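Local coordinates for malonyl CoA-acyl carrier protein transacylase (PDB 3EZO) that probably catalyses the transfer of the malonyl group from malonyl-CoA to holo-acyl carrier protein, releasing CoA, at residues A89-V94 with P230-V235; H277-G282 with V299-F304; T68-L73 with P118-R123. All coordinates share one frame; numbering follows the deposited sequence.

Contact 1 (A89-V94 with P230-V235); sequences AQPSIV and PKISVV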
ATOM      1  N   ALA A  89      -3.995 -20.428  -8.777  1.00 18.30           N
ATOM      2  CA  ALA A  89      -4.036 -19.802 -10.122  1.00 18.31           C
ATOM      3  C   ALA A  89      -3.599 -18.338 -10.065  1.00 17.61           C
ATOM      4  O   ALA A  89      -3.601 -17.729  -9.028  1.00 17.11           O
ATOM      5  CB  ALA A  89      -5.466 -19.893 -10.681  1.00 17.67           C
ATOM      6  N   GLN A  90      -3.226 -17.797 -11.207  1.00 18.26           N
ATOM      7  CA  GLN A  90      -2.917 -16.391 -11.332  1.00 18.25           C
ATOM      8  C   GLN A  90      -4.220 -15.605 -11.196  1.00 17.18           C
ATOM      9  O   GLN A  90      -5.227 -16.001 -11.754  1.00 17.07           O
ATOM     10  CB  GLN A  90      -2.264 -16.166 -12.684  1.00 19.29           C
ATOM     11  CG  GLN A  90      -1.530 -14.851 -12.837  1.00 20.42           C
ATOM     12  CD  GLN A  90      -0.852 -14.732 -14.182  1.00 20.98           C
ATOM     13  OE1 GLN A  90      -1.536 -14.635 -15.210  1.00 22.46           O
ATOM     14  NE2 GLN A  90       0.492 -14.695 -14.192  1.00 19.55           N
ATOM     15  N   PRO A  91      -4.229 -14.533 -10.385  1.00 15.82           N
ATOM     16  CA  PRO A  91      -5.404 -13.686 -10.390  1.00 16.06           C
ATOM     17  C   PRO A  91      -5.598 -13.013 -11.743  1.00 16.04           C
ATOM     18  O   PRO A  91      -4.678 -12.960 -12.558  1.00 15.34           O
ATOM     19  CB  PRO A  91      -5.107 -12.662  -9.303  1.00 16.56           C
ATOM     20  CG  PRO A  91      -3.616 -12.628  -9.244  1.00 15.33           C
ATOM     21  CD  PRO A  91      -3.181 -14.017  -9.504  1.00 15.42           C
ATOM     22  N   SER A  92      -6.808 -12.550 -12.014  1.00 16.59           N
ATOM     23  CA  SER A  92      -7.069 -11.906 -13.298  1.00 17.41           C
ATOM     24  C   SER A  92      -6.767 -10.400 -13.268  1.00 16.99           C
ATOM     25  O   SER A  92      -6.636  -9.772 -14.311  1.00 16.68           O
ATOM     26  CB  SER A  92      -8.497 -12.159 -13.752  1.00 18.16           C
ATOM     27  OG  SER A  92      -9.421 -11.938 -12.706  1.00 24.73           O
ATOM     28  N   ILE A  93      -6.691  -9.839 -12.067  1.00 16.52           N
ATOM     29  CA  ILE A  93      -6.418  -8.433 -11.876  1.00 15.50           C
ATOM     30  C   ILE A  93      -5.848  -8.239 -10.476  1.00 14.17           C
ATOM     31  O   ILE A  93      -6.224  -8.938  -9.550  1.00 13.73           O
ATOM     32  CB  ILE A  93      -7.683  -7.552 -12.138  1.00 15.71           C
ATOM     33  CG1 ILE A  93      -7.316  -6.049 -12.158  1.00 15.44           C
ATOM     34  CG2 ILE A  93      -8.769  -7.842 -11.144  1.00 15.48           C
ATOM     35  CD1 ILE A  93      -8.417  -5.145 -12.861  1.00 13.59           C
ATOM     36  N   VAL A  94      -4.896  -7.317 -10.352  1.00 13.05           N
ATOM     37  CA  VAL A  94      -4.290  -7.015  -9.085  1.00 11.56           C
ATOM     38  C   VAL A  94      -4.253  -5.509  -8.831  1.00 11.04           C
ATOM     39  O   VAL A  94      -4.423  -4.721  -9.754  1.00 10.89           O
ATOM     40  CB  VAL A  94      -2.874  -7.571  -9.019  1.00 11.68           C
ATOM     41  CG1 VAL A  94      -2.914  -9.145  -9.058  1.00 10.83           C
ATOM     42  CG2 VAL A  94      -2.020  -6.997 -10.168  1.00 11.21           C
ATOM     43  N   PRO A 230       2.926  -5.613 -17.981  1.00 14.98           N
ATOM     44  CA  PRO A 230       2.452  -6.645 -17.059  1.00 14.97           C
ATOM     45  C   PRO A 230       1.726  -7.800 -17.750  1.00 16.13           C
ATOM     46  O   PRO A 230       1.088  -7.617 -18.770  1.00 16.71           O
ATOM     47  CB  PRO A 230       1.526  -5.893 -16.084  1.00 15.09           C
ATOM     48  CG  PRO A 230       1.368  -4.541 -16.590  1.00 15.22           C
ATOM     49  CD  PRO A 230       2.347  -4.282 -17.704  1.00 14.09           C
ATOM     50  N   LYS A 231       1.835  -8.989 -17.176  1.00 16.22           N
ATOM     51  CA  LYS A 231       1.111 -10.148 -17.654  1.00 16.43           C
ATOM     52  C   LYS A 231      -0.218 -10.277 -16.942  1.00 16.33           C
ATOM     53  O   LYS A 231      -1.005 -11.158 -17.251  1.00 17.17           O
ATOM     54  CB  LYS A 231       1.960 -11.408 -17.429  1.00 16.84           C
ATOM     55  CG  LYS A 231       2.065 -11.841 -15.983  1.00 20.35           C
ATOM     56  CD  LYS A 231       3.298 -12.794 -15.724  1.00 23.58           C
ATOM     57  CE  LYS A 231       3.531 -13.081 -14.207  1.00 22.55           C
ATOM     58  NZ  LYS A 231       4.853 -13.758 -13.986  1.00 21.25           N
ATOM     59  N   ILE A 232      -0.458  -9.434 -15.941  1.00 15.59           N
ATOM     60  CA  ILE A 232      -1.744  -9.374 -15.264  1.00 14.09           C
ATOM     61  C   ILE A 232      -2.136  -7.904 -15.217  1.00 14.20           C
ATOM     62  O   ILE A 232      -1.278  -7.058 -14.927  1.00 11.94           O
ATOM     63  CB  ILE A 232      -1.661  -9.823 -13.794  1.00 14.35           C
ATOM     64  CG1 ILE A 232      -1.087 -11.235 -13.656  1.00 15.93           C
ATOM     65  CG2 ILE A 232      -3.066  -9.803 -13.131  1.00 13.87           C
ATOM     66  CD1 ILE A 232      -0.991 -11.677 -12.176  1.00 13.36           C
ATOM     67  N   SER A 233      -3.418  -7.599 -15.430  1.00 13.20           N
ATOM     68  CA  SER A 233      -3.873  -6.208 -15.335  1.00 13.35           C
ATOM     69  C   SER A 233      -3.611  -5.667 -13.935  1.00 12.84           C
ATOM     70  O   SER A 233      -3.975  -6.308 -12.949  1.00 13.68           O
ATOM     71  CB  SER A 233      -5.371  -6.133 -15.645  1.00 13.75           C
ATOM     72  OG  SER A 233      -5.579  -6.519 -16.988  1.00 17.04           O
ATOM     73  N   VAL A 234      -2.967  -4.502 -13.854  1.00 12.09           N
ATOM     74  CA  VAL A 234      -2.788  -3.780 -12.601  1.00 10.97           C
ATOM     75  C   VAL A 234      -3.594  -2.467 -12.674  1.00 11.31           C
ATOM     76  O   VAL A 234      -3.435  -1.677 -13.587  1.00 11.44           O
ATOM     77  CB  VAL A 234      -1.293  -3.458 -12.366  1.00 10.32           C
ATOM     78  CG1 VAL A 234      -1.075  -2.784 -11.078  1.00  8.61           C
ATOM     79  CG2 VAL A 234      -0.370  -4.749 -12.549  1.00  8.58           C
ATOM     80  N   VAL A 235      -4.454  -2.226 -11.698  1.00 11.56           N
ATOM     81  CA  VAL A 235      -5.139  -0.945 -11.586  1.00 10.82           C
ATOM     82  C   VAL A 235      -4.385  -0.039 -10.591  1.00 10.49           C
ATOM     83  O   VAL A 235      -4.093  -0.433  -9.467  1.00 11.04           O
ATOM     84  CB  VAL A 235      -6.676  -1.139 -11.307  1.00 11.32           C
ATOM     85  CG1 VAL A 235      -7.000  -1.942 -10.047  1.00 13.34           C
ATOM     86  CG2 VAL A 235      -7.379   0.215 -11.319  1.00 11.00           C
TER
HETATM   87  O   HOH W   1      -5.167  -9.896 -16.419  1.00 14.92           O
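The flat amide of Gln90 lies against Ile232, which spans one of its faces. CG1 of Ile232 sits over the amide carbon CD of Gln90 at 3.5 Å. Its CD1 lies farther back, close against CG of Gln90 at 3.3 Å. Lys231 approaches the nitrogen end of the same amide, with its CE 3.4 Å from Gln90 NE2. The ring of Pro91 meets the same isoleucine. Its CG is 4.0 Å from Ile232 CD1, and the proline ring lies across the isoleucine branch. Ile232 reaches both partners because CG1 stands beside its own backbone N (chi1 -57°) and CD1 extends from there. Its other branch, CG2, turns to the Pro91 carbonyl and to CG1 of Val94. Tyr80 of helix 65-85 also touches Gln90, Pro91 and Ile232.

Further along, backbone pairing takes over. A water accepts from Ser233 N at 3.1 Å and donates to Ser92 O at 2.6 Å, and so bridges the two segments where their backbones are too far apart to pair directly. Val94 N then donates to Ser233 O at 2.9 Å, nearly straight (165° at the hydrogen). Val235 N donates back to Val94 O at 3.2 Å. On one face of the sheet Val94 CG2 packs on Val234 CG2. On the other face Ile93 rests on helix 263-272, which Val235 also touches. This is a short parallel pairing at the edge of the five-stranded sheet. Strand 93-96 leads on to Ser98, the predicted active-site serine, as the nucleophile strand does in acyltransferase domains.

Contact 2 (H277-G282 with V299-F304); sequences HVIECG and VGASVF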
ATOM      1  N   HIS A 277     -14.549 -12.252  -6.352  1.00 22.93           N
ATOM      2  CA  HIS A 277     -13.634 -12.699  -5.294  1.00 21.75           C
ATOM      3  C   HIS A 277     -12.363 -11.853  -5.199  1.00 19.37           C
ATOM      4  O   HIS A 277     -11.557 -11.796  -6.136  1.00 18.50           O
ATOM      5  CB  HIS A 277     -13.260 -14.171  -5.519  1.00 22.33           C
ATOM      6  CG  HIS A 277     -14.452 -15.088  -5.568  1.00 25.53           C
ATOM      7  ND1 HIS A 277     -14.478 -16.250  -6.311  1.00 29.04           N
ATOM      8  CD2 HIS A 277     -15.674 -14.975  -5.013  1.00 27.68           C
ATOM      9  CE1 HIS A 277     -15.648 -16.837  -6.165  1.00 27.91           C
ATOM     10  NE2 HIS A 277     -16.392 -16.083  -5.382  1.00 28.73           N
ATOM     11  N   VAL A 278     -12.172 -11.243  -4.039  1.00 17.49           N
ATOM     12  CA  VAL A 278     -11.033 -10.382  -3.796  1.00 16.78           C
ATOM     13  C   VAL A 278     -10.248 -10.896  -2.579  1.00 16.71           C
ATOM     14  O   VAL A 278     -10.737 -10.903  -1.429  1.00 16.38           O
ATOM     15  CB  VAL A 278     -11.480  -8.935  -3.647  1.00 16.91           C
ATOM     16  CG1 VAL A 278     -10.307  -8.046  -3.366  1.00 15.03           C
ATOM     17  CG2 VAL A 278     -12.310  -8.493  -4.951  1.00 16.87           C
ATOM     18  N   ILE A 279      -9.032 -11.350  -2.859  1.00 16.13           N
ATOM     19  CA  ILE A 279      -8.200 -12.016  -1.856  1.00 15.59           C
ATOM     20  C   ILE A 279      -7.081 -11.066  -1.502  1.00 14.82           C
ATOM     21  O   ILE A 279      -6.364 -10.583  -2.372  1.00 12.76           O
ATOM     22  CB  ILE A 279      -7.656 -13.329  -2.397  1.00 15.11           C
ATOM     23  CG1 ILE A 279      -8.816 -14.306  -2.641  1.00 15.55           C
ATOM     24  CG2 ILE A 279      -6.599 -13.954  -1.442  1.00 14.93           C
ATOM     25  CD1 ILE A 279      -8.370 -15.476  -3.468  1.00 17.68           C
ATOM     26  N   GLU A 280      -6.989 -10.736  -0.220  1.00 15.35           N
ATOM     27  CA  GLU A 280      -5.865  -9.945   0.280  1.00 15.00           C
ATOM     28  C   GLU A 280      -4.692 -10.870   0.398  1.00 15.15           C
ATOM     29  O   GLU A 280      -4.771 -11.915   1.065  1.00 16.32           O
ATOM     30  CB  GLU A 280      -6.159  -9.286   1.624  1.00 15.05           C
ATOM     31  CG  GLU A 280      -4.871  -8.664   2.231  1.00 14.55           C
ATOM     32  CD  GLU A 280      -5.128  -7.721   3.375  1.00 15.41           C
ATOM     33  OE1 GLU A 280      -6.060  -7.993   4.167  1.00 16.24           O
ATOM     34  OE2 GLU A 280      -4.352  -6.722   3.508  1.00 16.29           O
ATOM     35  N   CYS A 281      -3.601 -10.526  -0.265  1.00 14.97           N
ATOM     36  CA  CYS A 281      -2.408 -11.372  -0.240  1.00 15.10           C
ATOM     37  C   CYS A 281      -1.328 -10.732   0.615  1.00 15.07           C
ATOM     38  O   CYS A 281      -0.674  -9.774   0.208  1.00 15.10           O
ATOM     39  CB  CYS A 281      -1.900 -11.674  -1.646  1.00 14.47           C
ATOM     40  SG  CYS A 281      -0.463 -12.801  -1.721  1.00 14.76           S
ATOM     41  N   GLY A 282      -1.161 -11.272   1.815  1.00 15.23           N
ATOM     42  CA  GLY A 282      -0.173 -10.757   2.741  1.00 15.76           C
ATOM     43  C   GLY A 282      -0.712 -10.587   4.151  1.00 15.29           C
ATOM     44  O   GLY A 282      -1.879 -10.821   4.421  1.00 14.74           O
ATOM     45  N   VAL A 299     -16.603 -11.263  -2.258  1.00 23.89           N
ATOM     46  CA  VAL A 299     -16.299 -12.352  -1.351  1.00 23.42           C
ATOM     47  C   VAL A 299     -14.822 -12.352  -1.058  1.00 22.80           C
ATOM     48  O   VAL A 299     -13.993 -12.538  -1.944  1.00 22.11           O
ATOM     49  CB  VAL A 299     -16.702 -13.721  -1.928  1.00 23.71           C
ATOM     50  CG1 VAL A 299     -16.220 -14.855  -0.992  1.00 22.70           C
ATOM     51  CG2 VAL A 299     -18.246 -13.784  -2.159  1.00 23.40           C
ATOM     52  N   GLY A 300     -14.498 -12.177   0.212  1.00 23.75           N
ATOM     53  CA  GLY A 300     -13.099 -11.974   0.627  1.00 24.44           C
ATOM     54  C   GLY A 300     -12.417 -13.226   1.111  1.00 24.07           C
ATOM     55  O   GLY A 300     -13.063 -14.126   1.603  1.00 25.57           O
ATOM     56  N   ALA A 301     -11.115 -13.314   0.916  1.00 24.37           N
ATOM     57  CA  ALA A 301     -10.293 -14.270   1.670  1.00 24.31           C
ATOM     58  C   ALA A 301      -8.941 -13.613   1.903  1.00 24.54           C
ATOM     59  O   ALA A 301      -8.718 -12.439   1.538  1.00 23.62           O
ATOM     60  CB  ALA A 301     -10.143 -15.599   0.932  1.00 23.55           C
ATOM     61  N   SER A 302      -8.035 -14.338   2.544  1.00 24.22           N
ATOM     62  CA  SER A 302      -6.695 -13.792   2.741  1.00 23.80           C
ATOM     63  C   SER A 302      -5.684 -14.877   2.747  1.00 22.76           C
ATOM     64  O   SER A 302      -5.979 -16.019   3.134  1.00 22.74           O
ATOM     65  CB  SER A 302      -6.618 -13.003   4.007  1.00 24.23           C
ATOM     66  OG  SER A 302      -7.733 -12.135   4.088  1.00 27.10           O
ATOM     67  N   VAL A 303      -4.510 -14.539   2.233  1.00 21.12           N
ATOM     68  CA  VAL A 303      -3.377 -15.434   2.285  1.00 20.20           C
ATOM     69  C   VAL A 303      -2.303 -14.793   3.150  1.00 19.59           C
ATOM     70  O   VAL A 303      -1.628 -13.839   2.716  1.00 18.69           O
ATOM     71  CB  VAL A 303      -2.852 -15.710   0.900  1.00 20.13           C
ATOM     72  CG1 VAL A 303      -1.678 -16.677   0.969  1.00 19.57           C
ATOM     73  CG2 VAL A 303      -4.026 -16.222   0.006  1.00 21.52           C
ATOM     74  N   PHE A 304      -2.167 -15.307   4.376  1.00 18.33           N
ATOM     75  CA  PHE A 304      -1.126 -14.842   5.312  1.00 18.13           C
ATOM     76  C   PHE A 304      -0.447 -15.968   6.131  1.00 17.69           C
ATOM     77  O   PHE A 304       0.484 -15.723   6.896  1.00 16.56           O
ATOM     78  CB  PHE A 304      -1.721 -13.788   6.259  1.00 17.72           C
ATOM     79  CG  PHE A 304      -2.859 -14.285   7.053  1.00 17.33           C
ATOM     80  CD1 PHE A 304      -2.641 -14.988   8.233  1.00 19.70           C
ATOM     81  CD2 PHE A 304      -4.160 -14.045   6.649  1.00 19.69           C
ATOM     82  CE1 PHE A 304      -3.698 -15.475   8.994  1.00 16.73           C
ATOM     83  CE2 PHE A 304      -5.232 -14.523   7.407  1.00 18.84           C
ATOM     84  CZ  PHE A 304      -4.979 -15.244   8.592  1.00 18.36           C
TER
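Ile279 packs on both Ala301 and Val303, and this is the close-fitting part of the contact. Its CG2 meets Val303 CG2 at 3.7 Å, while its CG1 reaches the methyl of Ala301. One torsion serves both contacts: CG1 stands beside the backbone N (chi1 -65°), which leaves CG2 opposite that nitrogen. The same face carries Cys281. Helix 65-85 covers Cys281 and Val303, and helix 306-314 covers Ala301 and Val303.

The backbone bonds are short here. Glu280 N donates to Ala301 O at 3.0 Å, and Val303 N donates to Glu280 O at 2.9 Å. Gly282 N closes the ladder with a 2.8 Å bond to Val303 O. Gly282 has a phi of 134°, a conformation suited to a residue without a side chain.

The other end of the contact is looser and more exposed. Val278 N still donates to Val299 O at 3.1 Å. The next bond, Ala301 N to Val278 O, is weak at 3.4 Å. Gly300 adds no side chain to the face it shares with Val278. The imidazole of His277 and the side chain of Val299 run alongside each other in the same direction, with CD2 of His277 3.5 Å from CB of Val299.

These parallel strands belong to a beta-alpha-beta unit with helix 286-294. Glu280 ties the strand to that helix. Its OE1 accepts from Ala288 N and its OE2 from Leu287 N, both at the start of the helix. This buried carboxylate therefore has a partner for each oxygen. Two backbone N-H groups and the positive end of the helix dipole would probably stabilise its charged form.

Contact 3 (T68-L73 with P118-R123); sequences TQPVML and PLVRFR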
ATOM      1  N   THR A  68      10.133  -0.845   6.858  1.00 14.28           N
ATOM      2  CA  THR A  68       8.745  -1.248   6.698  1.00 14.51           C
ATOM      3  C   THR A  68       8.398  -1.464   5.197  1.00 13.54           C
ATOM      4  O   THR A  68       7.764  -2.452   4.861  1.00 12.43           O
ATOM      5  CB  THR A  68       7.757  -0.265   7.371  1.00 15.34           C
ATOM      6  OG1 THR A  68       8.180   0.018   8.700  1.00 18.86           O
ATOM      7  CG2 THR A  68       6.370  -0.854   7.424  1.00 15.59           C
ATOM      8  N   GLN A  69       8.836  -0.567   4.304  1.00 12.09           N
ATOM      9  CA  GLN A  69       8.428  -0.674   2.893  1.00 11.74           C
ATOM     10  C   GLN A  69       9.000  -1.956   2.218  1.00 11.18           C
ATOM     11  O   GLN A  69       8.234  -2.773   1.701  1.00 10.61           O
ATOM     12  CB  GLN A  69       8.742   0.623   2.124  1.00 12.43           C
ATOM     13  CG  GLN A  69       7.815   1.762   2.551  1.00 12.75           C
ATOM     14  CD  GLN A  69       7.775   2.917   1.598  1.00 13.09           C
ATOM     15  OE1 GLN A  69       8.066   2.780   0.411  1.00 10.57           O
ATOM     16  NE2 GLN A  69       7.409   4.087   2.125  1.00  9.15           N
ATOM     17  N   PRO A  70      10.319  -2.180   2.310  1.00 11.64           N
ATOM     18  CA  PRO A  70      10.819  -3.481   1.815  1.00 11.31           C
ATOM     19  C   PRO A  70      10.323  -4.714   2.605  1.00 10.96           C
ATOM     20  O   PRO A  70      10.138  -5.766   2.018  1.00 11.24           O
ATOM     21  CB  PRO A  70      12.335  -3.338   1.851  1.00 11.72           C
ATOM     22  CG  PRO A  70      12.652  -1.956   2.518  1.00 12.85           C
ATOM     23  CD  PRO A  70      11.394  -1.226   2.710  1.00 11.65           C
ATOM     24  N   VAL A  71      10.081  -4.578   3.899  1.00 11.08           N
ATOM     25  CA  VAL A  71       9.489  -5.652   4.672  1.00 11.60           C
ATOM     26  C   VAL A  71       8.093  -6.039   4.164  1.00 11.77           C
ATOM     27  O   VAL A  71       7.762  -7.234   4.078  1.00 11.00           O
ATOM     28  CB  VAL A  71       9.453  -5.335   6.197  1.00 11.91           C
ATOM     29  CG1 VAL A  71       8.450  -6.242   6.895  1.00 11.63           C
ATOM     30  CG2 VAL A  71      10.877  -5.454   6.819  1.00 10.88           C
ATOM     31  N   MET A  72       7.268  -5.038   3.840  1.00 10.54           N
ATOM     32  CA  MET A  72       5.906  -5.324   3.431  1.00  9.88           C
ATOM     33  C   MET A  72       5.819  -5.853   1.993  1.00  9.87           C
ATOM     34  O   MET A  72       4.916  -6.637   1.681  1.00  8.97           O
ATOM     35  CB  MET A  72       4.967  -4.135   3.623  1.00  9.90           C
ATOM     36  CG  MET A  72       4.486  -3.913   5.020  1.00 11.53           C
ATOM     37  SD  MET A  72       3.751  -5.349   5.783  1.00 13.79           S
ATOM     38  CE  MET A  72       2.329  -5.726   4.703  1.00 12.64           C
ATOM     39  N   LEU A  73       6.750  -5.420   1.147  1.00 10.30           N
ATOM     40  CA  LEU A  73       6.907  -5.954  -0.194  1.00 10.42           C
ATOM     41  C   LEU A  73       7.309  -7.436  -0.092  1.00  9.30           C
ATOM     42  O   LEU A  73       6.712  -8.293  -0.723  1.00  8.29           O
ATOM     43  CB  LEU A  73       7.986  -5.164  -0.937  1.00  9.76           C
ATOM     44  CG  LEU A  73       8.388  -5.653  -2.314  1.00 11.98           C
ATOM     45  CD1 LEU A  73       7.541  -5.010  -3.408  1.00 16.08           C
ATOM     46  CD2 LEU A  73       9.854  -5.344  -2.565  1.00 13.11           C
ATOM     47  N   PRO A 118      15.501  -2.812  -3.699  1.00  9.91           N
ATOM     48  CA  PRO A 118      16.145  -1.509  -3.487  1.00 10.34           C
ATOM     49  C   PRO A 118      15.269  -0.327  -3.962  1.00 10.91           C
ATOM     50  O   PRO A 118      15.427   0.792  -3.478  1.00 11.73           O
ATOM     51  CB  PRO A 118      17.440  -1.620  -4.273  1.00 10.66           C
ATOM     52  CG  PRO A 118      17.144  -2.714  -5.360  1.00 10.67           C
ATOM     53  CD  PRO A 118      16.212  -3.651  -4.680  1.00 10.21           C
ATOM     54  N   LEU A 119      14.293  -0.585  -4.838  1.00 11.36           N
ATOM     55  CA  LEU A 119      13.413   0.473  -5.317  1.00 10.35           C
ATOM     56  C   LEU A 119      12.555   0.982  -4.174  1.00  9.72           C
ATOM     57  O   LEU A 119      12.447   2.179  -3.995  1.00  8.87           O
ATOM     58  CB  LEU A 119      12.547  -0.013  -6.494  1.00 10.61           C
ATOM     59  CG  LEU A 119      11.334   0.818  -7.001  1.00  9.34           C
ATOM     60  CD1 LEU A 119      11.662   2.279  -7.406  1.00  9.09           C
ATOM     61  CD2 LEU A 119      10.630   0.075  -8.189  1.00  7.10           C
ATOM     62  N   VAL A 120      11.949   0.080  -3.396  1.00  9.65           N
ATOM     63  CA  VAL A 120      11.071   0.503  -2.321  1.00  9.34           C
ATOM     64  C   VAL A 120      11.843   0.998  -1.111  1.00 10.09           C
ATOM     65  O   VAL A 120      11.354   1.866  -0.395  1.00  9.09           O
ATOM     66  CB  VAL A 120      10.007  -0.537  -1.939  1.00  9.96           C
ATOM     67  CG1 VAL A 120       9.271  -0.973  -3.194  1.00  9.64           C
ATOM     68  CG2 VAL A 120      10.642  -1.738  -1.183  1.00  7.29           C
ATOM     69  N   ARG A 121      13.053   0.487  -0.896  0.50 10.37           N
ATOM     70  CA  ARG A 121      13.959   1.096   0.104  0.50 10.76           C
ATOM     71  C   ARG A 121      14.226   2.555  -0.251  0.50 10.71           C
ATOM     72  O   ARG A 121      14.094   3.470   0.582  0.50 10.60           O
ATOM     73  CB  ARG A 121      15.276   0.344   0.175  0.50 10.23           C
ATOM     74  CG  ARG A 121      16.224   0.863   1.224  0.50  9.76           C
ATOM     75  CD  ARG A 121      17.416  -0.088   1.388  0.50  8.68           C
ATOM     76  NE  ARG A 121      18.183  -0.183   0.136  0.50  9.35           N
ATOM     77  CZ  ARG A 121      19.311  -0.871  -0.031  0.50  6.13           C
ATOM     78  NH1 ARG A 121      19.857  -1.554   0.961  0.50  3.14           N
ATOM     79  NH2 ARG A 121      19.886  -0.872  -1.215  0.50  7.38           N
ATOM     80  N   PHE A 122      14.585   2.774  -1.505  1.00 11.24           N
ATOM     81  CA  PHE A 122      14.798   4.133  -1.988  1.00 11.34           C
ATOM     82  C   PHE A 122      13.517   4.992  -1.868  1.00 10.79           C
ATOM     83  O   PHE A 122      13.558   6.113  -1.368  1.00 10.16           O
ATOM     84  CB  PHE A 122      15.282   4.127  -3.417  1.00 11.38           C
ATOM     85  CG  PHE A 122      15.526   5.511  -3.943  1.00 14.50           C
ATOM     86  CD1 PHE A 122      16.748   6.145  -3.715  1.00 19.60           C
ATOM     87  CD2 PHE A 122      14.502   6.227  -4.593  1.00 16.23           C
ATOM     88  CE1 PHE A 122      16.989   7.431  -4.194  1.00 20.72           C
ATOM     89  CE2 PHE A 122      14.729   7.521  -5.040  1.00 17.01           C
ATOM     90  CZ  PHE A 122      15.967   8.120  -4.831  1.00 18.61           C
ATOM     91  N   ARG A 123      12.375   4.441  -2.294  1.00 10.88           N
ATOM     92  CA  ARG A 123      11.108   5.143  -2.170  1.00 10.58           C
ATOM     93  C   ARG A 123      10.888   5.596  -0.722  1.00 11.00           C
ATOM     94  O   ARG A 123      10.486   6.736  -0.465  1.00 10.55           O
ATOM     95  CB  ARG A 123       9.957   4.232  -2.573  1.00 10.61           C
ATOM     96  CG  ARG A 123       8.569   4.837  -2.356  1.00 10.55           C
ATOM     97  CD  ARG A 123       7.502   3.860  -2.908  1.00 12.93           C
ATOM     98  NE  ARG A 123       6.107   4.375  -2.907  1.00  9.97           N
ATOM     99  CZ  ARG A 123       5.237   4.234  -1.919  1.00 11.56           C
ATOM    100  NH1 ARG A 123       5.577   3.659  -0.746  1.00 11.65           N
ATOM    101  NH2 ARG A 123       4.010   4.697  -2.075  1.00 12.33           N
TER
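Val120 overlaps Pro70, with its CG2 lying 3.5 Å from CA of Pro70 and 3.8 Å from CB. The two side chains pass alongside one another, pointing opposite ways. CG1 of Val120 lies opposite the carbonyl carbon (chi1 -52°), which leaves CG2 between the backbone N and that carbon, facing Pro70. CG2 also reaches Leu73 CD2 at 3.9 Å. Beyond Val120, CG of the Pro70 ring comes within 4.1 Å of Arg121 CA. The two helix segments approach to 8.2 Å between axes and run roughly antiparallel, at 146°.

Next to this apolar patch the contact becomes polar. Arg123 NH1 donates to Gln69 OE1 at 2.9 Å. The oxygen lies at the edge of the guanidinium group, in its plane. NH1, however, stands above the amide plane of Gln69, off the lone pairs, with the two flat groups turned 58° against each other. NE2 of Gln69 is hydrogen-bonded to OE1 of Gln18. NH2 of Arg123 is held by Gln256 OE1 and Ser98 OG. The guanidinium is thus gripped from several directions, which fixes its rotation beside the predicted active-site residues Ser98 and His207. Gln69 probably helps to position it. This is consistent with the FabD active site, where in relatives an arginine pairs with the malonyl carboxylate; Arg123 probably corresponds to it.

Contacts 1 and 2 belong to one five-stranded parallel sheet, with centres about 14 Å apart. They pair its two outermost strands, 233-234 and 299-303, each with its inner neighbour, and strand 11-15 lies between the two pairs. Contact 3 joins helices 65-85 and 113-128, its centre about 21 Å from that of contact 1 and about 22 Å from that of contact 2. None of the three touch. Helix 65-85 is followed in the chain by strand 93-96, and the segments of contacts 1 and 3 alternate. Contact 2 follows both. In contact 1 the sheet joins parts far apart in the chain, whereas contact 2 joins neighbours of one beta-alpha-beta unit. Contact 3 lies at the predicted active site.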